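Local coordinates for protein PelA (Pseudomonas aeruginosa, PDB 5TCB) that probably hydrolyses glycosidic bonds of a polysaccharide through this glycoside hydrolase domain, one part of a longer protein that is probably also a deacetylase, at residues D44-E49 / Q64-F69; S87-G92 / A110-A115; F158-H163 / P181-V186; F173-E178 / D215-H220. All blocks are in the same frame, centred on the assembly; numbering follows the deposited sequence. Where two conformers were deposited one is given.

Interaction 1 (D44-E49 / Q64-F69)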
loop_
_atom_site.group_PDB
_atom_site.type_symbol
_atom_site.label_atom_id
_atom_site.label_comp_id
_atom_site.label_asym_id
_atom_site.label_seq_id
_atom_site.Cartn_x
_atom_site.Cartn_y
_atom_site.Cartn_z
ATOM N N ASP A 44 3.667 -10.788 11.400
ATOM C CA ASP A 44 2.230 -11.014 11.580
ATOM C C ASP A 44 1.475 -10.792 10.268
ATOM O O ASP A 44 0.693 -11.642 9.826
ATOM C CB ASP A 44 1.740 -10.098 12.699
ATOM C CG ASP A 44 0.316 -10.380 13.147
ATOM O OD1 ASP A 44 -0.198 -11.499 12.922
ATOM O OD2 ASP A 44 -0.273 -9.507 13.813
ATOM N N TRP A 45 1.680 -9.641 9.643
ATOM C CA TRP A 45 1.149 -9.338 8.318
ATOM C C TRP A 45 2.306 -9.219 7.339
ATOM O O TRP A 45 3.350 -8.618 7.669
ATOM C CB TRP A 45 0.362 -8.016 8.316
ATOM C CG TRP A 45 -0.969 -8.006 8.984
ATOM C CD1 TRP A 45 -1.503 -8.935 9.824
ATOM C CD2 TRP A 45 -1.957 -6.971 8.859
ATOM N NE1 TRP A 45 -2.756 -8.542 10.230
ATOM C CE2 TRP A 45 -3.057 -7.340 9.627
ATOM C CE3 TRP A 45 -2.012 -5.776 8.124
ATOM C CZ2 TRP A 45 -4.207 -6.545 9.718
ATOM C CZ3 TRP A 45 -3.136 -5.001 8.211
ATOM C CH2 TRP A 45 -4.223 -5.386 8.984
ATOM N N VAL A 46 2.132 -9.806 6.160
ATOM C CA VAL A 46 3.127 -9.729 5.094
ATOM C C VAL A 46 2.425 -9.284 3.817
ATOM O O VAL A 46 1.462 -9.922 3.387
ATOM C CB VAL A 46 3.858 -11.061 4.877
ATOM C CG1 VAL A 46 4.932 -10.896 3.828
ATOM C CG2 VAL A 46 4.493 -11.526 6.161
ATOM N N VAL A 47 2.918 -8.203 3.218
ATOM C CA VAL A 47 2.414 -7.689 1.952
ATOM C C VAL A 47 3.387 -8.062 0.845
ATOM O O VAL A 47 4.585 -7.784 0.938
ATOM C CB VAL A 47 2.231 -6.171 2.021
ATOM C CG1 VAL A 47 1.670 -5.661 0.680
ATOM C CG2 VAL A 47 1.324 -5.760 3.181
ATOM N N LEU A 48 2.872 -8.693 -0.203
ATOM C CA LEU A 48 3.673 -9.280 -1.261
ATOM C C LEU A 48 3.185 -8.829 -2.628
ATOM O O LEU A 48 1.997 -8.547 -2.826
ATOM C CB LEU A 48 3.599 -10.801 -1.231
ATOM C CG LEU A 48 3.997 -11.373 0.122
ATOM C CD1 LEU A 48 3.016 -12.421 0.557
ATOM C CD2 LEU A 48 5.393 -11.892 0.041
ATOM N N GLU A 49 4.100 -8.833 -3.589
ATOM C CA GLU A 49 3.715 -8.786 -4.996
ATOM C C GLU A 49 3.372 -10.204 -5.409
ATOM O O GLU A 49 4.257 -11.063 -5.552
ATOM C CB GLU A 49 4.834 -8.183 -5.841
ATOM C CG GLU A 49 4.595 -8.264 -7.347
ATOM C CD GLU A 49 3.214 -7.795 -7.762
ATOM O OE1 GLU A 49 2.853 -6.611 -7.564
ATOM O OE2 GLU A 49 2.474 -8.642 -8.300
ATOM N N GLN A 64 2.034 -21.061 8.790
ATOM C CA GLN A 64 3.000 -20.586 9.768
ATOM C C GLN A 64 2.433 -19.551 10.719
ATOM O O GLN A 64 3.126 -19.168 11.670
ATOM C CB GLN A 64 4.226 -20.002 9.063
ATOM C CG GLN A 64 5.076 -21.009 8.335
ATOM C CD GLN A 64 5.704 -22.025 9.269
ATOM O OE1 GLN A 64 6.234 -21.661 10.312
ATOM N NE2 GLN A 64 5.621 -23.291 8.914
ATOM N N GLY A 65 1.216 -19.045 10.474
ATOM C CA GLY A 65 0.605 -18.065 11.342
ATOM C C GLY A 65 0.598 -16.648 10.816
ATOM O O GLY A 65 0.175 -15.738 11.549
ATOM N N SER A 66 1.096 -16.425 9.605
ATOM C CA SER A 66 1.145 -15.094 9.024
ATOM C C SER A 66 -0.125 -14.809 8.225
ATOM O O SER A 66 -0.888 -15.710 7.872
ATOM C CB SER A 66 2.401 -14.976 8.150
ATOM O OG SER A 66 2.624 -13.639 7.763
ATOM N N THR A 67 -0.381 -13.527 8.022
ATOM C CA THR A 67 -1.542 -13.058 7.272
ATOM C C THR A 67 -1.043 -12.420 5.984
ATOM O O THR A 67 -0.466 -11.323 6.031
ATOM C CB THR A 67 -2.359 -12.058 8.103
ATOM O OG1 THR A 67 -2.832 -12.688 9.294
ATOM C CG2 THR A 67 -3.589 -11.576 7.381
ATOM N N PRO A 68 -1.185 -13.081 4.840
ATOM C CA PRO A 68 -0.608 -12.551 3.604
ATOM C C PRO A 68 -1.570 -11.660 2.843
ATOM O O PRO A 68 -2.741 -11.990 2.650
ATOM C CB PRO A 68 -0.274 -13.819 2.818
ATOM C CG PRO A 68 -1.345 -14.776 3.204
ATOM C CD PRO A 68 -1.608 -14.483 4.683
ATOM N N PHE A 69 -1.032 -10.523 2.421
ATOM C CA PHE A 69 -1.738 -9.509 1.631
ATOM C C PHE A 69 -1.096 -9.399 0.257
ATOM O O PHE A 69 0.131 -9.435 0.136
ATOM C CB PHE A 69 -1.658 -8.124 2.281
ATOM C CG PHE A 69 -2.412 -7.993 3.567
ATOM C CD1 PHE A 69 -1.933 -8.573 4.717
ATOM C CD2 PHE A 69 -3.609 -7.276 3.630
ATOM C CE1 PHE A 69 -2.641 -8.446 5.917
ATOM C CE2 PHE A 69 -4.293 -7.130 4.782
ATOM C CZ PHE A 69 -3.824 -7.724 5.948
HETATM O O HOH W 1 -1.278 -13.500 11.399
#

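Interaction 2 (S87-G92 / A110-A115)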
loop_
_atom_site.group_PDB
_atom_site.type_symbol
_atom_site.label_atom_id
_atom_site.label_comp_id
_atom_site.label_asym_id
_atom_site.label_seq_id
_atom_site.Cartn_x
_atom_site.Cartn_y
_atom_site.Cartn_z
ATOM N N SER A 87 -3.364 -4.528 -22.482
ATOM C CA SER A 87 -4.268 -4.934 -21.414
ATOM C C SER A 87 -5.733 -4.623 -21.691
ATOM O O SER A 87 -6.590 -5.072 -20.923
ATOM C CB SER A 87 -3.866 -4.243 -20.112
ATOM O OG SER A 87 -3.896 -2.830 -20.272
ATOM N N GLY A 88 -6.040 -3.847 -22.729
ATOM C CA GLY A 88 -7.402 -3.410 -22.968
ATOM C C GLY A 88 -7.884 -2.289 -22.078
ATOM O O GLY A 88 -9.092 -2.039 -22.017
ATOM N N LEU A 89 -6.983 -1.598 -21.391
ATOM C CA LEU A 89 -7.363 -0.570 -20.429
ATOM C C LEU A 89 -7.116 0.851 -20.932
ATOM O O LEU A 89 -7.331 1.801 -20.178
ATOM C CB LEU A 89 -6.602 -0.802 -19.123
ATOM C CG LEU A 89 -6.914 -2.149 -18.476
ATOM C CD1 LEU A 89 -5.984 -2.422 -17.310
ATOM C CD2 LEU A 89 -8.361 -2.218 -18.016
ATOM N N ALA A 90 -6.713 1.017 -22.193
ATOM C CA ALA A 90 -6.254 2.320 -22.668
ATOM C C ALA A 90 -7.290 3.416 -22.449
ATOM O O ALA A 90 -6.934 4.546 -22.090
ATOM C CB ALA A 90 -5.897 2.241 -24.152
ATOM N N ARG A 91 -8.570 3.125 -22.708
ATOM C CA ARG A 91 -9.581 4.169 -22.629
ATOM C C ARG A 91 -9.624 4.785 -21.242
ATOM O O ARG A 91 -9.928 5.976 -21.101
ATOM C CB ARG A 91 -10.955 3.614 -23.003
ATOM C CG ARG A 91 -11.930 4.688 -23.431
ATOM C CD ARG A 91 -13.336 4.150 -23.550
ATOM N NE ARG A 91 -14.234 5.115 -24.178
ATOM C CZ ARG A 91 -14.718 6.196 -23.573
ATOM N NH1 ARG A 91 -14.387 6.472 -22.317
ATOM N NH2 ARG A 91 -15.532 7.009 -24.233
ATOM N N GLY A 92 -9.278 4.002 -20.215
ATOM C CA GLY A 92 -9.300 4.446 -18.840
ATOM C C GLY A 92 -8.114 5.268 -18.377
ATOM O O GLY A 92 -8.152 5.785 -17.263
ATOM N N ALA A 110 -13.802 5.016 -14.696
ATOM C CA ALA A 110 -13.852 4.246 -15.935
ATOM C C ALA A 110 -14.334 2.824 -15.659
ATOM O O ALA A 110 -13.741 2.131 -14.840
ATOM C CB ALA A 110 -12.476 4.225 -16.599
ATOM N N PRO A 111 -15.385 2.343 -16.328
ATOM C CA PRO A 111 -15.851 0.973 -16.036
ATOM C C PRO A 111 -14.815 -0.101 -16.309
ATOM O O PRO A 111 -14.754 -1.095 -15.569
ATOM C CB PRO A 111 -17.093 0.823 -16.932
ATOM C CG PRO A 111 -17.026 1.944 -17.921
ATOM C CD PRO A 111 -16.285 3.059 -17.248
ATOM N N SER A 112 -13.996 0.057 -17.354
ATOM C CA SER A 112 -13.026 -0.986 -17.653
ATOM C C SER A 112 -11.976 -1.087 -16.561
ATOM O O SER A 112 -11.509 -2.188 -16.278
ATOM C CB SER A 112 -12.357 -0.741 -19.010
ATOM O OG SER A 112 -11.686 0.505 -19.038
ATOM N N TRP A 113 -11.589 0.048 -15.962
ATOM C CA TRP A 113 -10.597 0.025 -14.889
ATOM C C TRP A 113 -11.187 -0.576 -13.625
ATOM O O TRP A 113 -10.585 -1.457 -12.988
ATOM C CB TRP A 113 -10.094 1.440 -14.619
ATOM C CG TRP A 113 -9.067 1.533 -13.520
ATOM C CD1 TRP A 113 -9.154 2.274 -12.392
ATOM C CD2 TRP A 113 -7.809 0.849 -13.459
ATOM N NE1 TRP A 113 -8.017 2.116 -11.625
ATOM C CE2 TRP A 113 -7.173 1.254 -12.268
ATOM C CE3 TRP A 113 -7.149 -0.039 -14.307
ATOM C CZ2 TRP A 113 -5.925 0.764 -11.880
ATOM C CZ3 TRP A 113 -5.912 -0.519 -13.917
ATOM C CH2 TRP A 113 -5.311 -0.101 -12.737
ATOM N N ARG A 114 -12.379 -0.122 -13.247
ATOM C CA ARG A 114 -13.027 -0.683 -12.068
ATOM C C ARG A 114 -13.233 -2.183 -12.223
ATOM O O ARG A 114 -12.974 -2.957 -11.287
ATOM C CB ARG A 114 -14.357 0.032 -11.843
ATOM C CG ARG A 114 -14.224 1.541 -11.601
ATOM C CD ARG A 114 -15.562 2.295 -11.685
ATOM N NE ARG A 114 -16.444 2.041 -10.542
ATOM C CZ ARG A 114 -16.471 2.761 -9.415
ATOM N NH1 ARG A 114 -15.668 3.815 -9.250
ATOM N NH2 ARG A 114 -17.325 2.435 -8.456
ATOM N N ALA A 115 -13.706 -2.622 -13.400
ATOM C CA ALA A 115 -13.921 -4.053 -13.612
ATOM C C ALA A 115 -12.612 -4.825 -13.525
ATOM O O ALA A 115 -12.573 -5.947 -12.997
ATOM C CB ALA A 115 -14.588 -4.289 -14.966
#

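Interaction 3 (F158-H163 / P181-V186)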
loop_
_atom_site.group_PDB
_atom_site.type_symbol
_atom_site.label_atom_id
_atom_site.label_comp_id
_atom_site.label_asym_id
_atom_site.label_seq_id
_atom_site.Cartn_x
_atom_site.Cartn_y
_atom_site.Cartn_z
ATOM N N PHE A 158 -15.769 2.888 -5.481
ATOM C CA PHE A 158 -15.052 1.677 -5.854
ATOM C C PHE A 158 -14.651 0.872 -4.624
ATOM O O PHE A 158 -14.831 -0.352 -4.582
ATOM C CB PHE A 158 -13.801 1.996 -6.681
ATOM C CG PHE A 158 -12.934 0.799 -6.841
ATOM C CD1 PHE A 158 -13.275 -0.180 -7.757
ATOM C CD2 PHE A 158 -11.850 0.589 -6.005
ATOM C CE1 PHE A 158 -12.524 -1.323 -7.876
ATOM C CE2 PHE A 158 -11.088 -0.585 -6.117
ATOM C CZ PHE A 158 -11.440 -1.529 -7.041
ATOM N N LEU A 159 -14.089 1.541 -3.616
ATOM C CA LEU A 159 -13.632 0.834 -2.426
ATOM C C LEU A 159 -14.805 0.191 -1.698
ATOM O O LEU A 159 -14.696 -0.937 -1.203
ATOM C CB LEU A 159 -12.852 1.775 -1.504
ATOM C CG LEU A 159 -11.528 2.296 -2.090
ATOM C CD1 LEU A 159 -10.939 3.465 -1.273
ATOM C CD2 LEU A 159 -10.504 1.154 -2.213
ATOM N N ALA A 160 -15.941 0.880 -1.632
ATOM C CA ALA A 160 -17.113 0.275 -1.030
ATOM C C ALA A 160 -17.574 -0.954 -1.816
ATOM O O ALA A 160 -17.972 -1.957 -1.221
ATOM C CB ALA A 160 -18.230 1.298 -0.913
ATOM N N GLN A 161 -17.513 -0.905 -3.148
ATOM C CA GLN A 161 -17.934 -2.051 -3.945
ATOM C C GLN A 161 -16.948 -3.203 -3.806
ATOM O O GLN A 161 -17.350 -4.379 -3.752
ATOM C CB GLN A 161 -18.077 -1.645 -5.408
ATOM C CG GLN A 161 -18.612 -2.761 -6.297
ATOM C CD GLN A 161 -18.829 -2.319 -7.727
ATOM O OE1 GLN A 161 -18.653 -1.146 -8.064
ATOM N NE2 GLN A 161 -19.212 -3.259 -8.579
ATOM N N LEU A 162 -15.654 -2.892 -3.753
ATOM C CA LEU A 162 -14.654 -3.923 -3.529
ATOM C C LEU A 162 -14.903 -4.639 -2.216
ATOM O O LEU A 162 -14.844 -5.878 -2.138
ATOM C CB LEU A 162 -13.266 -3.292 -3.543
ATOM C CG LEU A 162 -12.102 -4.186 -3.105
ATOM C CD1 LEU A 162 -11.996 -5.420 -3.990
ATOM C CD2 LEU A 162 -10.815 -3.388 -3.131
ATOM N N HIS A 163 -15.187 -3.873 -1.163
ATOM C CA HIS A 163 -15.395 -4.432 0.150
ATOM C C HIS A 163 -16.684 -5.255 0.206
ATOM O O HIS A 163 -16.743 -6.297 0.882
ATOM C CB HIS A 163 -15.377 -3.283 1.153
ATOM C CG HIS A 163 -15.485 -3.726 2.565
ATOM N ND1 HIS A 163 -14.630 -4.658 3.109
ATOM C CD2 HIS A 163 -16.345 -3.380 3.546
ATOM C CE1 HIS A 163 -14.964 -4.865 4.372
ATOM N NE2 HIS A 163 -15.998 -4.097 4.662
ATOM N N PRO A 181 -12.885 8.952 5.749
ATOM C CA PRO A 181 -14.018 9.367 6.580
ATOM C C PRO A 181 -15.358 8.909 6.038
ATOM O O PRO A 181 -16.315 8.795 6.821
ATOM C CB PRO A 181 -13.893 10.897 6.596
ATOM C CG PRO A 181 -12.444 11.162 6.344
ATOM C CD PRO A 181 -12.056 10.100 5.347
ATOM N N GLU A 182 -15.469 8.636 4.741
ATOM C CA GLU A 182 -16.702 8.141 4.146
ATOM C C GLU A 182 -16.782 6.620 4.073
ATOM O O GLU A 182 -17.761 6.088 3.529
ATOM C CB GLU A 182 -16.863 8.710 2.742
ATOM C CG GLU A 182 -17.226 10.179 2.761
ATOM C CD GLU A 182 -17.203 10.787 1.391
ATOM O OE1 GLU A 182 -17.769 10.177 0.466
ATOM O OE2 GLU A 182 -16.603 11.865 1.236
ATOM N N LEU A 183 -15.801 5.902 4.610
ATOM C CA LEU A 183 -15.747 4.440 4.521
ATOM C C LEU A 183 -15.546 3.819 5.901
ATOM O O LEU A 183 -14.627 3.019 6.105
ATOM C CB LEU A 183 -14.632 4.017 3.571
ATOM C CG LEU A 183 -14.784 4.531 2.144
ATOM C CD1 LEU A 183 -13.450 4.350 1.402
ATOM C CD2 LEU A 183 -15.902 3.786 1.431
ATOM N N PRO A 184 -16.402 4.141 6.871
ATOM C CA PRO A 184 -16.259 3.522 8.195
ATOM C C PRO A 184 -16.364 2.011 8.104
ATOM O O PRO A 184 -17.206 1.468 7.383
ATOM C CB PRO A 184 -17.422 4.128 8.996
ATOM C CG PRO A 184 -18.423 4.519 7.948
ATOM C CD PRO A 184 -17.590 5.007 6.803
ATOM N N GLY A 185 -15.464 1.331 8.811
ATOM C CA GLY A 185 -15.481 -0.117 8.861
ATOM C C GLY A 185 -14.843 -0.828 7.688
ATOM O O GLY A 185 -14.832 -2.063 7.666
ATOM N N VAL A 186 -14.296 -0.104 6.719
ATOM C CA VAL A 186 -13.825 -0.722 5.488
ATOM C C VAL A 186 -12.357 -1.114 5.583
ATOM O O VAL A 186 -11.975 -2.210 5.151
ATOM C CB VAL A 186 -14.078 0.228 4.297
ATOM C CG1 VAL A 186 -13.479 -0.336 3.013
ATOM C CG2 VAL A 186 -15.559 0.444 4.111
HETATM O O HOH W 2 -17.414 -4.261 7.182
#

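Interaction 4 (F173-E178 / D215-H220)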
loop_
_atom_site.group_PDB
_atom_site.type_symbol
_atom_site.label_atom_id
_atom_site.label_comp_id
_atom_site.label_asym_id
_atom_site.label_seq_id
_atom_site.Cartn_x
_atom_site.Cartn_y
_atom_site.Cartn_z
ATOM N N PHE A 173 -5.113 -0.125 3.665
ATOM C CA PHE A 173 -5.003 1.064 2.822
ATOM C C PHE A 173 -3.598 1.662 2.933
ATOM O O PHE A 173 -3.056 1.771 4.038
ATOM C CB PHE A 173 -5.972 2.158 3.267
ATOM C CG PHE A 173 -7.411 1.992 2.860
ATOM C CD1 PHE A 173 -7.980 0.762 2.625
ATOM C CD2 PHE A 173 -8.208 3.124 2.737
ATOM C CE1 PHE A 173 -9.333 0.666 2.280
ATOM C CE2 PHE A 173 -9.530 3.028 2.414
ATOM C CZ PHE A 173 -10.097 1.803 2.187
ATOM N N ASN A 174 -3.035 2.094 1.809
ATOM C CA ASN A 174 -1.915 3.053 1.808
ATOM C C ASN A 174 -2.513 4.452 1.799
ATOM O O ASN A 174 -3.019 4.918 0.778
ATOM C CB ASN A 174 -0.974 2.836 0.636
ATOM C CG ASN A 174 0.354 3.568 0.820
ATOM O OD1 ASN A 174 0.575 4.175 1.878
ATOM N ND2 ASN A 174 1.235 3.506 -0.166
ATOM N N ARG A 175 -2.488 5.124 2.954
ATOM C CA ARG A 175 -3.129 6.450 3.097
ATOM C C ARG A 175 -4.601 6.307 2.709
ATOM O O ARG A 175 -5.296 5.428 3.229
ATOM C CB ARG A 175 -2.370 7.507 2.324
ATOM C CG ARG A 175 -0.972 7.748 2.767
ATOM C CD ARG A 175 -0.342 8.836 1.971
ATOM N NE ARG A 175 1.027 9.126 2.397
ATOM C CZ ARG A 175 1.529 10.345 2.493
ATOM N NH1 ARG A 175 0.801 11.420 2.187
ATOM N NH2 ARG A 175 2.787 10.486 2.890
ATOM N N GLY A 176 -5.135 7.147 1.841
ATOM C CA GLY A 176 -6.576 7.193 1.648
ATOM C C GLY A 176 -7.306 8.201 2.499
ATOM O O GLY A 176 -8.522 8.086 2.684
ATOM N N PHE A 177 -6.610 9.232 2.970
ATOM C CA PHE A 177 -7.191 10.152 3.933
ATOM C C PHE A 177 -8.421 10.846 3.380
ATOM O O PHE A 177 -9.322 11.220 4.144
ATOM C CB PHE A 177 -6.150 11.190 4.349
ATOM C CG PHE A 177 -4.884 10.596 4.913
ATOM C CD1 PHE A 177 -4.940 9.675 5.922
ATOM C CD2 PHE A 177 -3.651 10.965 4.421
ATOM C CE1 PHE A 177 -3.768 9.092 6.418
ATOM C CE2 PHE A 177 -2.484 10.415 4.924
ATOM C CZ PHE A 177 -2.537 9.503 5.908
ATOM N N GLU A 178 -8.460 11.083 2.065
ATOM C CA GLU A 178 -9.569 11.813 1.476
ATOM C C GLU A 178 -10.843 10.978 1.376
ATOM O O GLU A 178 -11.925 11.543 1.209
ATOM C CB GLU A 178 -9.184 12.303 0.076
ATOM C CG GLU A 178 -8.045 13.306 0.039
ATOM C CD GLU A 178 -6.648 12.681 0.177
ATOM O OE1 GLU A 178 -6.486 11.427 0.112
ATOM O OE2 GLU A 178 -5.713 13.492 0.391
ATOM N N ASP A 215 3.845 17.716 9.810
ATOM C CA ASP A 215 2.782 18.623 10.238
ATOM C C ASP A 215 1.483 18.334 9.492
ATOM O O ASP A 215 0.399 18.343 10.088
ATOM C CB ASP A 215 3.200 20.079 10.020
ATOM C CG ASP A 215 4.303 20.533 10.974
ATOM O OD1 ASP A 215 4.574 19.823 11.967
ATOM O OD2 ASP A 215 4.887 21.621 10.743
ATOM N N TRP A 216 1.572 18.076 8.182
ATOM C CA TRP A 216 0.367 17.806 7.396
ATOM C C TRP A 216 -0.250 16.464 7.771
ATOM O O TRP A 216 -1.481 16.326 7.822
ATOM C CB TRP A 216 0.690 17.836 5.906
ATOM C CG TRP A 216 -0.527 17.612 5.029
ATOM C CD1 TRP A 216 -1.398 18.566 4.578
ATOM C CD2 TRP A 216 -1.005 16.359 4.505
ATOM N NE1 TRP A 216 -2.378 17.990 3.812
ATOM C CE2 TRP A 216 -2.162 16.638 3.751
ATOM C CE3 TRP A 216 -0.570 15.038 4.607
ATOM C CZ2 TRP A 216 -2.888 15.648 3.102
ATOM C CZ3 TRP A 216 -1.294 14.049 3.954
ATOM C CH2 TRP A 216 -2.439 14.363 3.209
ATOM N N LEU A 217 0.587 15.454 8.010
ATOM C CA LEU A 217 0.072 14.149 8.394
ATOM C C LEU A 217 -0.619 14.183 9.747
ATOM O O LEU A 217 -1.589 13.451 9.957
ATOM C CB LEU A 217 1.211 13.142 8.436
ATOM C CG LEU A 217 1.704 12.699 7.069
ATOM C CD1 LEU A 217 3.044 12.011 7.227
ATOM C CD2 LEU A 217 0.705 11.755 6.406
ATOM N N LYS A 218 -0.136 15.022 10.667
ATOM C CA LYS A 218 -0.576 14.947 12.059
ATOM C C LYS A 218 -2.096 14.949 12.173
ATOM O O LYS A 218 -2.676 14.129 12.892
ATOM C CB LYS A 218 0.014 16.110 12.864
ATOM C CG LYS A 218 -0.364 16.044 14.338
ATOM C CD LYS A 218 0.583 16.838 15.211
ATOM C CE LYS A 218 0.392 16.489 16.680
ATOM N NZ LYS A 218 -1.034 16.565 17.104
ATOM N N GLY A 219 -2.762 15.885 11.496
ATOM C CA GLY A 219 -4.203 15.979 11.630
ATOM C C GLY A 219 -4.907 14.714 11.191
ATOM O O GLY A 219 -5.863 14.266 11.835
ATOM N N HIS A 220 -4.449 14.127 10.086
ATOM C CA HIS A 220 -5.065 12.907 9.577
ATOM C C HIS A 220 -4.755 11.731 10.487
ATOM O O HIS A 220 -5.631 10.907 10.774
ATOM C CB HIS A 220 -4.581 12.630 8.155
ATOM C CG HIS A 220 -5.047 13.649 7.164
ATOM N ND1 HIS A 220 -6.370 13.768 6.799
ATOM C CD2 HIS A 220 -4.374 14.593 6.465
ATOM C CE1 HIS A 220 -6.494 14.747 5.920
ATOM N NE2 HIS A 220 -5.297 15.262 5.697
#

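Interaction 1 (D44-E49 / Q64-F69)
Trp45 and Phe69 interlock as bump and shelf: the far end of the phenyl ring rides on one indole face, with Phe69 CZ 3.4 Å above its plane and displaced toward the rim. The planes meet obliquely, at 40°. Thr67, bridge partner of Trp45, stands beside the indole on the same side of the sheet, Thr67 CB filling in against Trp45 CD1 at 3.7 Å. Farther along, Val47 CG2 nudges Phe69 CB at 3.9 Å. Both aromatic side chains set CG anti to their own carbonyl carbon (chi1 -72° in Trp45), so both rings lean over the seam between the two strands. On the reverse side, Val46 CG2 presses on Ser66 OG at 3.2 Å, a hydroxyl hydrogen-bonded to Phe43 O, and Leu48 CD1 reaches Pro68 CB. Underneath, in a parallel ladder, Val46 N bonds to Thr67 O (3.0 Å) and Phe69 N to Val46 O (2.7 Å). A water bridges Asp44 OD1, Gly65 O and Thr67 OG1, while Asp44 OD2 takes the N-H of Ser25. Adjacent in a beta/alpha-barrel, the strands are joined by a beta-alpha-beta crossover: helix 55-63 covers Leu48 and Pro68, strand 27-30 flanks Trp45 and Val47, and Phe172 meets the indole edge-to-face.

Interaction 2 (S87-G92 / A110-A115)
Two turns of backbone face each other, with Gly92 CA 5.4 Å from Ala110 CA and Leu89 CA 6.3 Å from Ser112 CA. The first turn begins where helix 81-86 ends in a Schellman motif, Gly88 taking the positive phi; it then tightens into a short 3-10 turn closed by Gly92 N to Leu89 O at 2.9 Å. The second is the start of helix 111-126, with Ala110 in the N-cap position and its carbonyl O receiving the N-H of Arg114. In this beta/alpha-barrel, both belong to the long excursion that leaves strand 67-73 and returns to the barrel wall through helix 111-126, so the contact seats the outlying loop on the first turn of that helix. Packing does the work here, with no hydrogen bond across. Having no side chain, Gly92 lets the Ala110 methyl come straight onto its backbone, CA to CB 3.9 Å. Leu89 straddles the helix start with its two methyls: CD2 lies against Ser112 O at 3.6 Å, while CD1 goes to Trp113. That indole is swung out with CG anti to the backbone N (chi1 180°), which carries its six-membered ring toward Leu89. Met106 and Phe77 pack against both Leu89 and Trp113, and the indole N-H is spent on Val74 O. The leucine methyl meets the indole at its edge, in the ring plane, with Leu89 CD1 3.9 Å from Trp113 CZ3.

Interaction 3 (F158-H163 / P181-V186)
His163 lays one face of its imidazole over Val186. The ring is carried there by an extended first torsion, CG anti to the backbone N (chi1 -176°), and Val186 CA makes a CH-pi contact 4.2 Å from the ring centroid, only 16° off the normal. The two Val186 methyls share the rest of the histidine: CG1 lies by CB and CG, while CG2 comes 3.9 Å from His163 CD2. About one helical turn back, at Leu159 and Ala160, the packing differs. Leu183 stands its chain about square to that of Leu159 and forks around the helix surface, CD1 touching Leu159 CD1 at 3.8 Å and CD2 reaching Ala160 CB at 4.1 Å. Leu159 also touches Phe173 of strand 170-174, and Leu171 touches both His163 and Val186. The contact thus fastens the loop leading into strand 187-192 onto helix 145-165, on the outside of the beta/alpha-barrel. A water in the imidazole plane sits 2.9 Å from His163 NE2 and bonds weakly to Gly185 O. The chemistry is therefore mainly apolar: carbon surfaces hold the loop, and the polar edge of His163 is linked to Gly185 through water without a direct bond.

Interaction 4 (F173-E178 / D215-H220)
Phe177 is brought to His220 of helix 211-226, CA to CA 6.6 Å, by a sharp turn after strand 170-174 in which Arg175 and Gly176 both take positive phi. The two side chains lie reciprocally, each CB over the other's ring: Phe177 CB is 3.9 Å from the imidazole centroid, and His220 CB is the same distance from the phenyl centroid. Their planes are near parallel, 13° apart, but slid so far that the rings barely overlap, and the pair is better read as two CH-pi contacts than as a stack. Arg175 CB backs the opposite phenyl face, leaving Phe177 sandwiched. Trp216 completes an aromatic cluster with these two, its CH2 touching Phe177 CD2 at 3.8 Å with the planes steeply inclined at 64°. The cluster belongs to the loop region at the C-terminal end of a beta/alpha-barrel strand, where this loop leans on the helix that follows the next barrel strand, 187-192; Val192, at the end of that strand, touches Arg175, Phe177 and Leu217. Arg175 runs out extended from CG to NE, which takes its guanidinium past the phenyl ring to the indole: NH1 stands 3.8 Å from Trp216 CZ3, at an oblique approach, while NH2 is held by Glu193 O. Leu217 wedges into the remaining angle, its CD2 over one guanidinium face and also 3.8 Å from Phe177 CE2. Glu178 OE2 comes to the indole edge near its plane, 4.4 Å from Trp216 CH2, and keeps a weak hydrogen bond to Gln141.

How the interactions relate
Interaction 1 is the one made strand to strand, and accordingly the one built on direct backbone hydrogen bonds; interactions 2, 3 and 4 bring a loop onto a helix and rely on side-chain packing. Interactions 1 and 2 are buried, though the centre of the latter lies about 21 Å from that of the chain, whereas interactions 3 and 4 are partly buried. Interactions 1 and 4 reach the same parallel sheet on opposite sides of the chain's centre. Interactions 3 and 4 alternate along the chain and touch at Phe173, which Leu159, Leu183 and Val186 all approach. Arg114 in turn packs against Phe158, linking interaction 2 to interaction 3 between adjoining helices.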